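Local structure of hypothetical protein PA0115 (Pseudomonas aeruginosa, 1XEB) at residues L15-A20 / M53-G58; G42-G47 / L61-L66; L67-V70 / Q75-I78; Q95-A100 / A123-Y128; P112-A117 / V131-V136. The protein has a GNAT acetyltransferase domain and probably transfers an acetyl or other acyl group from CoA to an amine. All coordinates share one frame; numbering follows the deposited sequence.

Contact 1 of 5, residues L15-A20 / M53-G58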
# COMPACT_ATOMS: atom_id res chain seq x y z
N LEU A 15 -12.95 -4.10 -14.34
CA LEU A 15 -13.02 -2.65 -14.55
C LEU A 15 -13.55 -1.95 -13.29
O LEU A 15 -13.05 -0.90 -12.91
CB LEU A 15 -13.94 -2.31 -15.73
CG LEU A 15 -13.56 -2.69 -17.15
CD1 LEU A 15 -14.67 -2.24 -18.09
CD2 LEU A 15 -12.25 -2.04 -17.55
N LYS A 16 -14.55 -2.54 -12.64
CA LYS A 16 -15.12 -1.94 -11.43
C LYS A 16 -14.07 -1.74 -10.33
O LYS A 16 -13.95 -0.65 -9.78
CB LYS A 16 -16.26 -2.81 -10.90
CG LYS A 16 -17.44 -2.95 -11.87
CD LYS A 16 -17.86 -4.41 -12.11
CE LYS A 16 -16.80 -5.22 -12.88
NZ LYS A 16 -16.44 -4.62 -14.23
N GLU A 17 -13.33 -2.80 -10.03
CA GLU A 17 -12.27 -2.81 -9.02
C GLU A 17 -11.16 -1.77 -9.26
O GLU A 17 -10.83 -1.00 -8.36
CB GLU A 17 -11.65 -4.22 -8.94
CG GLU A 17 -12.52 -5.25 -8.22
CD GLU A 17 -12.06 -6.69 -8.43
OE1 GLU A 17 -12.51 -7.58 -7.67
OE2 GLU A 17 -11.28 -6.94 -9.37
N LEU A 18 -10.61 -1.77 -10.47
CA LEU A 18 -9.54 -0.84 -10.84
C LEU A 18 -10.03 0.58 -10.60
O LEU A 18 -9.35 1.43 -10.01
CB LEU A 18 -9.19 -1.01 -12.33
CG LEU A 18 -7.80 -0.61 -12.85
CD1 LEU A 18 -7.93 -0.05 -14.28
CD2 LEU A 18 -7.15 0.42 -11.93
N TYR A 19 -11.24 0.83 -11.07
CA TYR A 19 -11.84 2.13 -10.92
C TYR A 19 -11.95 2.43 -9.43
O TYR A 19 -11.50 3.48 -8.96
CB TYR A 19 -13.21 2.12 -11.60
CG TYR A 19 -13.77 3.48 -11.85
CD1 TYR A 19 -14.65 4.07 -10.95
CD2 TYR A 19 -13.37 4.22 -12.96
CE1 TYR A 19 -15.10 5.37 -11.13
CE2 TYR A 19 -13.80 5.51 -13.15
CZ TYR A 19 -14.67 6.09 -12.23
OH TYR A 19 -15.10 7.38 -12.41
N ALA A 20 -12.51 1.49 -8.68
CA ALA A 20 -12.69 1.66 -7.23
C ALA A 20 -11.41 1.98 -6.49
O ALA A 20 -11.36 2.94 -5.72
CB ALA A 20 -13.34 0.43 -6.62
N MSE A 53 -7.41 -5.62 -1.28
CA MSE A 53 -8.62 -4.84 -1.09
C MSE A 53 -9.53 -5.42 -0.01
O MSE A 53 -9.64 -6.64 0.15
CB MSE A 53 -9.40 -4.77 -2.41
CG MSE A 53 -8.64 -4.17 -3.57
SE MSE A 53 -9.51 -4.48 -5.31
CE MSE A 53 -10.79 -3.06 -5.25
N ALA A 54 -10.17 -4.54 0.74
CA ALA A 54 -11.11 -4.92 1.78
C ALA A 54 -12.42 -4.22 1.41
O ALA A 54 -12.47 -2.98 1.33
CB ALA A 54 -10.62 -4.47 3.15
N TRP A 55 -13.46 -5.02 1.17
CA TRP A 55 -14.77 -4.51 0.79
C TRP A 55 -15.88 -4.70 1.84
O TRP A 55 -15.81 -5.61 2.67
CB TRP A 55 -15.22 -5.19 -0.49
CG TRP A 55 -14.45 -4.83 -1.70
CD1 TRP A 55 -13.22 -5.27 -2.05
CD2 TRP A 55 -14.90 -3.98 -2.76
NE1 TRP A 55 -12.86 -4.77 -3.28
CE2 TRP A 55 -13.88 -3.97 -3.73
CE3 TRP A 55 -16.06 -3.24 -2.99
CZ2 TRP A 55 -13.99 -3.24 -4.92
CZ3 TRP A 55 -16.17 -2.51 -4.17
CH2 TRP A 55 -15.14 -2.52 -5.11
N ARG A 56 -16.89 -3.84 1.78
CA ARG A 56 -18.05 -3.92 2.68
C ARG A 56 -19.23 -3.22 2.01
O ARG A 56 -19.21 -2.01 1.80
CB ARG A 56 -17.77 -3.25 4.02
CG ARG A 56 -18.79 -3.61 5.12
CD ARG A 56 -18.76 -2.63 6.29
NE ARG A 56 -19.24 -1.30 5.89
CZ ARG A 56 -19.09 -0.19 6.62
NH1 ARG A 56 -19.56 0.97 6.18
NH2 ARG A 56 -18.47 -0.24 7.79
N ASP A 57 -20.25 -4.01 1.67
CA ASP A 57 -21.46 -3.49 1.05
C ASP A 57 -21.21 -2.63 -0.19
O ASP A 57 -21.67 -1.49 -0.26
CB ASP A 57 -22.27 -2.68 2.08
CG ASP A 57 -22.70 -3.53 3.29
OD1 ASP A 57 -23.32 -4.60 3.09
OD2 ASP A 57 -22.44 -3.11 4.45
N GLY A 58 -20.48 -3.17 -1.16
CA GLY A 58 -20.22 -2.42 -2.38
C GLY A 58 -19.18 -1.31 -2.30
O GLY A 58 -18.81 -0.73 -3.31

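Contact 2 of 5, residues G42-G47 / L61-L66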
# COMPACT_ATOMS: atom_id res chain seq x y z
N GLY A 42 1.36 4.43 -13.42
CA GLY A 42 1.90 3.40 -14.30
C GLY A 42 2.45 2.11 -13.69
O GLY A 42 2.87 1.21 -14.42
N LEU A 43 2.46 1.99 -12.36
CA LEU A 43 2.99 0.76 -11.76
C LEU A 43 1.87 -0.20 -11.37
O LEU A 43 2.13 -1.28 -10.81
CB LEU A 43 3.82 1.09 -10.52
CG LEU A 43 4.97 2.05 -10.78
CD1 LEU A 43 5.58 2.47 -9.45
CD2 LEU A 43 6.01 1.39 -11.69
N ASP A 44 0.64 0.18 -11.71
CA ASP A 44 -0.53 -0.62 -11.37
C ASP A 44 -0.81 -1.83 -12.23
O ASP A 44 -1.26 -2.84 -11.71
CB ASP A 44 -1.77 0.26 -11.35
CG ASP A 44 -1.78 1.23 -10.18
OD1 ASP A 44 -1.71 2.45 -10.40
OD2 ASP A 44 -1.85 0.76 -9.02
N LEU A 45 -0.55 -1.75 -13.53
CA LEU A 45 -0.82 -2.89 -14.42
C LEU A 45 0.43 -3.46 -15.10
O LEU A 45 0.44 -3.65 -16.31
CB LEU A 45 -1.83 -2.49 -15.50
CG LEU A 45 -2.99 -1.59 -15.08
CD1 LEU A 45 -3.83 -1.25 -16.32
CD2 LEU A 45 -3.84 -2.27 -14.00
N VAL A 46 1.48 -3.72 -14.33
CA VAL A 46 2.70 -4.27 -14.91
C VAL A 46 3.26 -5.38 -14.04
O VAL A 46 2.92 -5.46 -12.86
CB VAL A 46 3.80 -3.19 -15.05
CG1 VAL A 46 3.39 -2.15 -16.09
CG2 VAL A 46 4.07 -2.55 -13.67
N GLY A 47 4.11 -6.22 -14.64
CA GLY A 47 4.72 -7.33 -13.94
C GLY A 47 3.73 -8.11 -13.11
O GLY A 47 2.71 -8.59 -13.62
N LEU A 61 -13.19 -0.07 1.38
CA LEU A 61 -12.81 0.69 2.56
C LEU A 61 -11.32 0.76 2.87
O LEU A 61 -10.85 1.68 3.55
CB LEU A 61 -13.56 0.16 3.79
CG LEU A 61 -15.09 0.14 3.74
CD1 LEU A 61 -15.60 -0.24 5.12
CD2 LEU A 61 -15.66 1.50 3.31
N ALA A 62 -10.56 -0.21 2.36
CA ALA A 62 -9.13 -0.22 2.60
C ALA A 62 -8.43 -0.84 1.42
O ALA A 62 -8.97 -1.76 0.78
CB ALA A 62 -8.79 -1.00 3.87
N TYR A 63 -7.23 -0.34 1.15
CA TYR A 63 -6.43 -0.81 0.03
C TYR A 63 -4.94 -0.61 0.24
O TYR A 63 -4.51 0.25 1.01
CB TYR A 63 -6.85 -0.04 -1.22
CG TYR A 63 -5.93 -0.22 -2.41
CD1 TYR A 63 -6.16 -1.24 -3.34
CD2 TYR A 63 -4.83 0.60 -2.59
CE1 TYR A 63 -5.30 -1.43 -4.42
CE2 TYR A 63 -3.96 0.41 -3.66
CZ TYR A 63 -4.20 -0.60 -4.57
OH TYR A 63 -3.36 -0.77 -5.66
N LEU A 64 -4.16 -1.44 -0.42
CA LEU A 64 -2.72 -1.31 -0.43
C LEU A 64 -2.21 -2.07 -1.66
O LEU A 64 -2.80 -3.06 -2.11
CB LEU A 64 -2.06 -1.80 0.87
CG LEU A 64 -1.75 -3.26 1.20
CD1 LEU A 64 -0.74 -3.85 0.21
CD2 LEU A 64 -1.18 -3.30 2.61
N ARG A 65 -1.11 -1.57 -2.21
CA ARG A 65 -0.52 -2.15 -3.40
C ARG A 65 0.83 -2.82 -3.12
O ARG A 65 1.64 -2.32 -2.33
CB ARG A 65 -0.34 -1.05 -4.45
CG ARG A 65 0.32 -1.51 -5.73
CD ARG A 65 0.42 -0.38 -6.73
NE ARG A 65 1.35 0.67 -6.30
CZ ARG A 65 1.63 1.75 -7.02
NH1 ARG A 65 1.05 1.92 -8.21
NH2 ARG A 65 2.50 2.65 -6.56
N LEU A 66 1.05 -3.94 -3.79
CA LEU A 66 2.28 -4.69 -3.69
C LEU A 66 3.00 -4.73 -5.05
O LEU A 66 2.46 -5.25 -6.03
CB LEU A 66 1.97 -6.12 -3.20
CG LEU A 66 1.40 -6.15 -1.78
CD1 LEU A 66 0.38 -7.26 -1.62
CD2 LEU A 66 2.53 -6.32 -0.81

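Contact 3 of 5, residues L67-V70 / Q75-I78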
# COMPACT_ATOMS: atom_id res chain seq x y z
N LEU A 67 4.20 -4.18 -5.12
CA LEU A 67 4.99 -4.20 -6.36
C LEU A 67 5.95 -5.40 -6.29
O LEU A 67 6.60 -5.61 -5.26
CB LEU A 67 5.77 -2.90 -6.51
CG LEU A 67 5.00 -1.61 -6.84
CD1 LEU A 67 3.79 -1.49 -5.97
CD2 LEU A 67 5.91 -0.39 -6.65
N ASP A 68 6.04 -6.19 -7.37
CA ASP A 68 6.92 -7.36 -7.38
C ASP A 68 8.41 -7.03 -7.34
O ASP A 68 8.85 -6.01 -7.87
CB ASP A 68 6.63 -8.29 -8.58
CG ASP A 68 7.07 -7.71 -9.90
OD1 ASP A 68 6.19 -7.24 -10.65
OD2 ASP A 68 8.29 -7.72 -10.21
N PRO A 69 9.20 -7.93 -6.74
CA PRO A 69 10.65 -7.80 -6.58
C PRO A 69 11.55 -7.75 -7.82
O PRO A 69 12.52 -6.99 -7.82
CB PRO A 69 10.99 -8.95 -5.63
CG PRO A 69 9.99 -9.98 -5.97
CD PRO A 69 8.72 -9.18 -6.12
N VAL A 70 11.26 -8.53 -8.87
CA VAL A 70 12.16 -8.44 -10.02
C VAL A 70 12.12 -7.04 -10.64
O VAL A 70 13.12 -6.56 -11.15
CB VAL A 70 11.85 -9.51 -11.11
CG1 VAL A 70 11.11 -10.68 -10.50
CG2 VAL A 70 11.12 -8.89 -12.29
N GLN A 75 13.30 -6.32 -3.85
CA GLN A 75 12.55 -6.01 -2.64
C GLN A 75 11.06 -5.95 -3.03
O GLN A 75 10.74 -5.46 -4.12
CB GLN A 75 12.97 -4.64 -2.07
CG GLN A 75 14.47 -4.35 -2.00
CD GLN A 75 14.80 -3.10 -1.14
OE1 GLN A 75 15.09 -3.21 0.07
NE2 GLN A 75 14.76 -1.92 -1.76
N VAL A 76 10.16 -6.47 -2.20
CA VAL A 76 8.74 -6.35 -2.54
C VAL A 76 8.41 -4.96 -2.01
O VAL A 76 8.77 -4.64 -0.89
CB VAL A 76 7.82 -7.42 -1.85
CG1 VAL A 76 8.48 -8.80 -1.85
CG2 VAL A 76 7.45 -7.00 -0.46
N VAL A 77 7.76 -4.13 -2.82
CA VAL A 77 7.44 -2.78 -2.38
C VAL A 77 5.97 -2.63 -2.03
O VAL A 77 5.09 -2.91 -2.84
CB VAL A 77 7.82 -1.73 -3.46
CG1 VAL A 77 7.43 -0.32 -2.99
CG2 VAL A 77 9.30 -1.78 -3.74
N ILE A 78 5.72 -2.18 -0.80
CA ILE A 78 4.37 -1.95 -0.29
C ILE A 78 4.12 -0.44 -0.38
O ILE A 78 4.95 0.34 0.05
CB ILE A 78 4.27 -2.41 1.18
CG1 ILE A 78 4.02 -3.90 1.23
CG2 ILE A 78 3.18 -1.67 1.90
CD1 ILE A 78 4.15 -4.46 2.62

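Contact 4 of 5, residues Q95-A100 / A123-Y128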
# COMPACT_ATOMS: atom_id res chain seq x y z
N GLN A 95 -4.76 -4.46 10.07
CA GLN A 95 -5.26 -5.57 9.25
C GLN A 95 -4.61 -5.57 7.87
O GLN A 95 -4.33 -6.62 7.29
CB GLN A 95 -6.78 -5.49 9.14
CG GLN A 95 -7.49 -5.53 10.48
CD GLN A 95 -9.01 -5.41 10.36
OE1 GLN A 95 -9.68 -6.29 9.81
NE2 GLN A 95 -9.55 -4.30 10.87
N LEU A 96 -4.35 -4.37 7.35
CA LEU A 96 -3.72 -4.21 6.05
C LEU A 96 -2.29 -4.73 6.14
O LEU A 96 -1.90 -5.63 5.39
CB LEU A 96 -3.71 -2.73 5.64
CG LEU A 96 -5.02 -2.14 5.14
CD1 LEU A 96 -5.03 -0.64 5.38
CD2 LEU A 96 -5.20 -2.47 3.66
N MSE A 97 -1.53 -4.17 7.06
CA MSE A 97 -0.15 -4.57 7.24
C MSE A 97 -0.01 -6.07 7.48
O MSE A 97 0.91 -6.71 6.95
CB MSE A 97 0.46 -3.82 8.42
CG MSE A 97 1.95 -3.55 8.26
SE MSE A 97 2.35 -2.50 6.66
CE MSE A 97 0.67 -1.57 6.45
N GLU A 98 -0.93 -6.65 8.26
CA GLU A 98 -0.87 -8.07 8.53
C GLU A 98 -1.08 -8.89 7.26
O GLU A 98 -0.33 -9.82 6.99
CB GLU A 98 -1.92 -8.50 9.56
CG GLU A 98 -1.84 -10.00 9.89
CD GLU A 98 -3.13 -10.59 10.45
OE1 GLU A 98 -3.41 -11.78 10.18
OE2 GLU A 98 -3.87 -9.87 11.17
N ARG A 99 -2.10 -8.55 6.48
CA ARG A 99 -2.36 -9.29 5.25
C ARG A 99 -1.33 -9.02 4.18
O ARG A 99 -1.03 -9.89 3.37
CB ARG A 99 -3.76 -8.98 4.72
CG ARG A 99 -4.85 -9.67 5.50
CD ARG A 99 -6.20 -8.98 5.34
NE ARG A 99 -7.20 -9.46 6.29
CZ ARG A 99 -7.85 -10.61 6.18
NH1 ARG A 99 -7.62 -11.42 5.14
NH2 ARG A 99 -8.76 -10.95 7.09
N ALA A 100 -0.77 -7.82 4.19
CA ALA A 100 0.25 -7.47 3.20
C ALA A 100 1.48 -8.33 3.42
O ALA A 100 2.02 -8.92 2.49
CB ALA A 100 0.62 -6.00 3.31
N ALA A 123 8.15 4.71 14.11
CA ALA A 123 8.14 3.69 15.16
C ALA A 123 7.06 2.66 14.87
O ALA A 123 7.25 1.46 15.09
CB ALA A 123 7.87 4.34 16.52
N TYR A 124 5.93 3.13 14.38
CA TYR A 124 4.80 2.28 14.04
C TYR A 124 5.21 1.08 13.19
O TYR A 124 4.76 -0.04 13.42
CB TYR A 124 3.75 3.11 13.31
CG TYR A 124 2.55 2.33 12.84
CD1 TYR A 124 2.57 1.63 11.62
CD2 TYR A 124 1.39 2.29 13.60
CE1 TYR A 124 1.44 0.93 11.18
CE2 TYR A 124 0.27 1.59 13.17
CZ TYR A 124 0.30 0.91 11.96
OH TYR A 124 -0.82 0.25 11.55
N TYR A 125 6.07 1.32 12.21
CA TYR A 125 6.54 0.26 11.33
C TYR A 125 7.66 -0.53 11.97
O TYR A 125 7.80 -1.73 11.73
CB TYR A 125 7.01 0.85 10.00
CG TYR A 125 5.89 1.47 9.20
CD1 TYR A 125 4.97 0.69 8.53
CD2 TYR A 125 5.73 2.85 9.17
CE1 TYR A 125 3.91 1.26 7.84
CE2 TYR A 125 4.68 3.43 8.50
CZ TYR A 125 3.76 2.63 7.83
OH TYR A 125 2.69 3.22 7.19
N GLY A 126 8.48 0.15 12.77
CA GLY A 126 9.57 -0.54 13.42
C GLY A 126 9.05 -1.71 14.21
O GLY A 126 9.76 -2.69 14.43
N ARG A 127 7.80 -1.61 14.65
CA ARG A 127 7.18 -2.68 15.43
C ARG A 127 6.81 -3.85 14.53
O ARG A 127 6.56 -4.96 15.00
CB ARG A 127 5.96 -2.17 16.19
CG ARG A 127 6.32 -1.59 17.55
CD ARG A 127 5.71 -0.22 17.76
NE ARG A 127 6.46 0.53 18.77
CZ ARG A 127 6.24 1.81 19.04
NH1 ARG A 127 5.31 2.49 18.38
NH2 ARG A 127 6.96 2.42 19.98
N TYR A 128 6.76 -3.60 13.23
CA TYR A 128 6.45 -4.66 12.29
C TYR A 128 7.77 -5.21 11.78
O TYR A 128 7.82 -6.02 10.87
CB TYR A 128 5.61 -4.12 11.14
CG TYR A 128 4.13 -4.14 11.40
CD1 TYR A 128 3.34 -5.20 10.95
CD2 TYR A 128 3.51 -3.09 12.07
CE1 TYR A 128 1.97 -5.20 11.14
CE2 TYR A 128 2.13 -3.08 12.27
CZ TYR A 128 1.37 -4.14 11.80
OH TYR A 128 -0.00 -4.12 11.95

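Contact 5 of 5, residues P112-A117 / V131-V136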
# COMPACT_ATOMS: atom_id res chain seq x y z
N PRO A 112 12.74 -9.60 1.16
CA PRO A 112 12.50 -8.48 2.08
C PRO A 112 11.49 -7.49 1.52
O PRO A 112 11.40 -7.30 0.32
CB PRO A 112 13.90 -7.88 2.26
CG PRO A 112 14.60 -8.26 1.03
CD PRO A 112 14.15 -9.67 0.79
N VAL A 113 10.75 -6.85 2.43
CA VAL A 113 9.72 -5.89 2.08
C VAL A 113 10.17 -4.44 2.31
O VAL A 113 10.76 -4.11 3.35
CB VAL A 113 8.42 -6.16 2.89
CG1 VAL A 113 7.34 -5.17 2.48
CG2 VAL A 113 7.93 -7.58 2.63
N TYR A 114 9.87 -3.57 1.35
CA TYR A 114 10.26 -2.17 1.46
C TYR A 114 9.07 -1.22 1.32
O TYR A 114 8.15 -1.45 0.54
CB TYR A 114 11.34 -1.83 0.42
CG TYR A 114 11.75 -0.38 0.38
CD1 TYR A 114 10.96 0.58 -0.28
CD2 TYR A 114 12.88 0.07 1.05
CE1 TYR A 114 11.29 1.93 -0.25
CE2 TYR A 114 13.22 1.41 1.08
CZ TYR A 114 12.42 2.35 0.44
OH TYR A 114 12.74 3.70 0.50
N LEU A 115 9.11 -0.14 2.10
CA LEU A 115 8.06 0.86 2.03
C LEU A 115 8.64 2.21 2.34
O LEU A 115 9.70 2.32 2.98
CB LEU A 115 6.89 0.54 2.99
CG LEU A 115 7.12 0.46 4.52
CD1 LEU A 115 7.36 1.83 5.11
CD2 LEU A 115 5.87 -0.13 5.16
N SER A 116 7.96 3.23 1.85
CA SER A 116 8.33 4.62 2.04
C SER A 116 7.34 5.12 3.07
O SER A 116 6.16 5.34 2.76
CB SER A 116 8.16 5.38 0.73
OG SER A 116 8.30 6.77 0.94
N ALA A 117 7.82 5.27 4.30
CA ALA A 117 7.00 5.69 5.43
C ALA A 117 7.11 7.16 5.75
O ALA A 117 8.16 7.77 5.57
CB ALA A 117 7.38 4.87 6.66
N VAL A 131 13.13 -1.32 9.51
CA VAL A 131 14.23 -0.50 10.01
C VAL A 131 14.56 0.54 8.95
O VAL A 131 14.45 0.27 7.76
CB VAL A 131 15.49 -1.36 10.30
CG1 VAL A 131 16.65 -0.46 10.77
CG2 VAL A 131 15.18 -2.40 11.37
N ALA A 132 14.98 1.72 9.39
CA ALA A 132 15.32 2.81 8.47
C ALA A 132 16.46 2.46 7.51
O ALA A 132 17.48 1.89 7.93
CB ALA A 132 15.69 4.06 9.27
N VAL A 133 16.30 2.79 6.23
CA VAL A 133 17.37 2.51 5.25
C VAL A 133 17.78 3.70 4.39
O VAL A 133 18.63 3.56 3.53
CB VAL A 133 17.00 1.33 4.31
CG1 VAL A 133 17.25 -0.01 5.01
CG2 VAL A 133 15.54 1.45 3.87
N THR A 134 17.16 4.85 4.61
CA THR A 134 17.51 6.04 3.84
C THR A 134 17.50 7.22 4.79
O THR A 134 17.08 7.10 5.93
CB THR A 134 16.51 6.33 2.69
OG1 THR A 134 15.22 6.67 3.24
CG2 THR A 134 16.37 5.13 1.78
N GLU A 135 17.99 8.37 4.32
CA GLU A 135 17.97 9.57 5.13
C GLU A 135 16.56 10.10 4.85
O GLU A 135 15.91 9.61 3.91
CB GLU A 135 19.04 10.55 4.64
CG GLU A 135 19.60 11.49 5.71
CD GLU A 135 20.42 10.78 6.79
OE1 GLU A 135 19.82 10.19 7.72
OE2 GLU A 135 21.67 10.81 6.71
N VAL A 136 16.07 11.06 5.62
CA VAL A 136 14.72 11.56 5.35
C VAL A 136 14.71 12.39 4.07
O VAL A 136 15.65 13.11 3.77
CB VAL A 136 14.13 12.37 6.56
CG1 VAL A 136 15.20 13.23 7.22
CG2 VAL A 136 12.98 13.26 6.08

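Contact 1 of 5, residues L15-A20 / M53-G58
E17 and A20 meet selenomethionine M53 and the indole of W55 where the first helix of the GNAT fold, residues 15-32, packs over strand 50-56 of the mixed sheet. The helix runs nearly across the strand (102° between their N-to-C directions), and one turn of it touches two alternate strand residues, M53 and W55. The side chain of E17 can be followed outward. E17 CB lies 4.0 Å from the methyl CE of M53. At the next atom the same methyl is still close, and on the indole side E17 CG comes within 4.1 Å of W55 CZ2. Beyond CG the chain is extended and the carboxylate leaves the apolar patch: OE2 forms a salt bridge with K8 NZ on strand 4-9 and accepts a hydrogen bond from the backbone N of T14, just ahead of the helix. The methylenes thus serve as apolar surface while the charge is held at the sheet edge. M53 bends at its last torsion (chi3 82°), which carries M53 CE to 3.7 Å from the backbone O of E17. One helical turn on, A20 meets the benzo end of the indole, with A20 CB 3.8 Å from W55 CH2.

Contact 2 of 5, residues G42-G47 / L61-L66
A buried salt bridge between D44 and R65 ties the loop that follows helix 15-32 to strand 59-67, near the centre of the molecule. R65 NH1 lies 3.2 Å from D44 OD2; the bond is bent, with an angle of 146° at the hydrogen, and counts as weak. OD2 sits at the edge of the guanidinium, near its plane, but the carboxylate plane is turned 41° from it, so the two groups do not meet as a flat, paired bridge. The side chain of R65 leaves the strand fully extended through CG and CD, then turns at chi3 (67°), which brings NH1 round to the loop and leaves R65 CD 3.4 Å from D44 OD2. Over one face of the guanidinium lies L43, with L43 CB 3.7 Å from R65 NH1. Strand 59-67 belongs to the antiparallel part of the GNAT sheet; near its start is a beta bulge in which L61 and A62 lie opposite the single residue A54, and from Y63 onward alternate side chains, Y63 and R65, turn to the loop. Neither charge relies on the other alone: D44 OD2 also bridges to R25 NH2 from helix 15-32, and R65 NH1 to D41 OD2. Charges of opposite sign therefore alternate in the order R25-D44-R65-D41, consistent with each offsetting its neighbours. Y63 OH stands 4.0 Å from D44 OD2; it is hydrogen-bonded to H51 ND1 and makes a weak bond with R25 NH2.

Contact 3 of 5, residues L67-V70 / Q75-I78
L67 carries its CG opposite its carbonyl carbon (chi1 -71°) and V77 carries CG1 opposite its own backbone N (chi1 179°); both side chains stand on the same face of the sheet, and these rotations turn L67 CD2 and V77 CG1 toward each other. L67 CB is 3.9 Å from V77 CB, while L67 CD2 lies 4.0 Å from V77 CG1. Beneath them the backbones form an antiparallel hydrogen-bonded pair, the pair next to the connecting loop in the beta hairpin made by strands 59-67 and 76-83 of the GNAT sheet. L67 N donates to V77 O at 2.8 Å. The return bond, V77 N to L67 O, is longer at 3.1 Å. L67 O is touched as well by the CA of V76, at 3.5 Å. Two residues on, the pairing changes character: P69 CA approaches Q75 O at 3.4 Å as a CA-H...O contact, and the ring carbon P69 CD lies 4.3 Å from V76 CG1. W108 at the end of helix 92-108 covers P69 and V76, and H72 of the connecting loop touches both L67 and V77. D68 turns away from the opposing segment, its OD1 bonded to the backbone N of D48. Lacking an N-H, P69 can give Q75 O no conventional hydrogen bond from its own N, and its CA makes the CH...O contact with that oxygen instead.

Contact 4 of 5, residues Q95-A100 / A123-Y128
The main interaction is a CH-pi contact in which selenomethionine M97 lies over one face of the Y128 ring. M97 CG stands 3.5 Å from the centroid of the Y128 ring, 19° off the normal and displaced toward the CD1-CE1 side; the closest approach, M97 CG to Y128 CE1, is 3.3 Å. M97 CB extends the cover along the ring, 3.5 Å from Y128 CZ, so two successive methylenes lie along the phenol and the packing is tight. A distant Met-aromatic contact accompanies it: M97 SE is above the same face at 5.2 Å from the centroid of the Y128 ring. The bends of M97 at chi2 (59°) and chi3 turn the selenium away from that face, toward the edge of Y125. In the GNAT fold these pieces are the long helix 92-108, which starts within the family's glycine-rich cofactor motif, and the short helix 122-126 after strand 113-118; both segments belong to the beta-alpha-beta-alpha core that binds acyl-CoA in relatives. Apolar packing is made at Y125, where M97 SE lies 4.2 Å from Y125 CE1, near the ring plane. Y125 carries this packing on to the sheet, against L115 and A117, and has CD1 of Y124 over the centre of one ring face. Polar contacts gather round Y128. The O of Y124 lies at the edge of the Y128 ring, in its plane. Y128 OH is hydrogen-bonded to H94 ND1, one turn before M97 on the same helix, which ties the phenol to that helix at its far end and limits its swing.

Contact 5 of 5, residues P112-A117 / V131-V136
Y114 lies beside V133 and T134, the edge of its ring meeting V133 and its hydroxyl end T134. This is the C-terminal part of the GNAT sheet, where strand 142-149 is inserted between strands 113-118 and 130-132 and pairs with both. The two segments therefore share no backbone bond, and even their nearest CA atoms, Y114 and V133, are 9.3 Å apart; side chains alone span the gap. With CG opposite the backbone N (chi1 176°), the tyrosine swings its ring out along the sheet surface toward residues 133-136. Near the ring plane, V133 CG2 comes to 3.6 Å from Y114 CE2, and Y114 CD2 is next at 4.1 Å from V133 CG2. At the end of the ring the methyl CG2 of T134 is 4.1 Å from Y114 OH, a plain van der Waals contact with the threonine side chain running at about a right angle to the tyrosine. V133 also touches R148 of the intervening strand, and Q75 touches Y114 from the hairpin side. The contact is small and lies at the surface. T134 divides its two branches: its methyl lies near the phenol oxygen, while OG1 is hydrogen-bonded to the backbone N of G146 and T134 OG1 donates to E135 O at 3.1 Å, from a position 37° out of the carbonyl plane.

From the N terminus, contact 1 closes the first long excursion, setting helix 15-32 against strand 50-56. Contact 2 opens inside that loop and closes beyond it on strand 59-67, so the two cross; the backbone pairing of A54 with L61 and A62 joins them. Contact 3 then follows in series as a short hairpin closure onto strand 76-83, touching contact 2 through L66 and I78. Contacts 4 and 5 cross in turn: helix 92-108, strand 113-118, helix 122-126 and residues 133-136 alternate. V76 and I78 pair with Y114, linking contact 3 to contact 5, while L64 and I78 pack on A100 under helix 92-108.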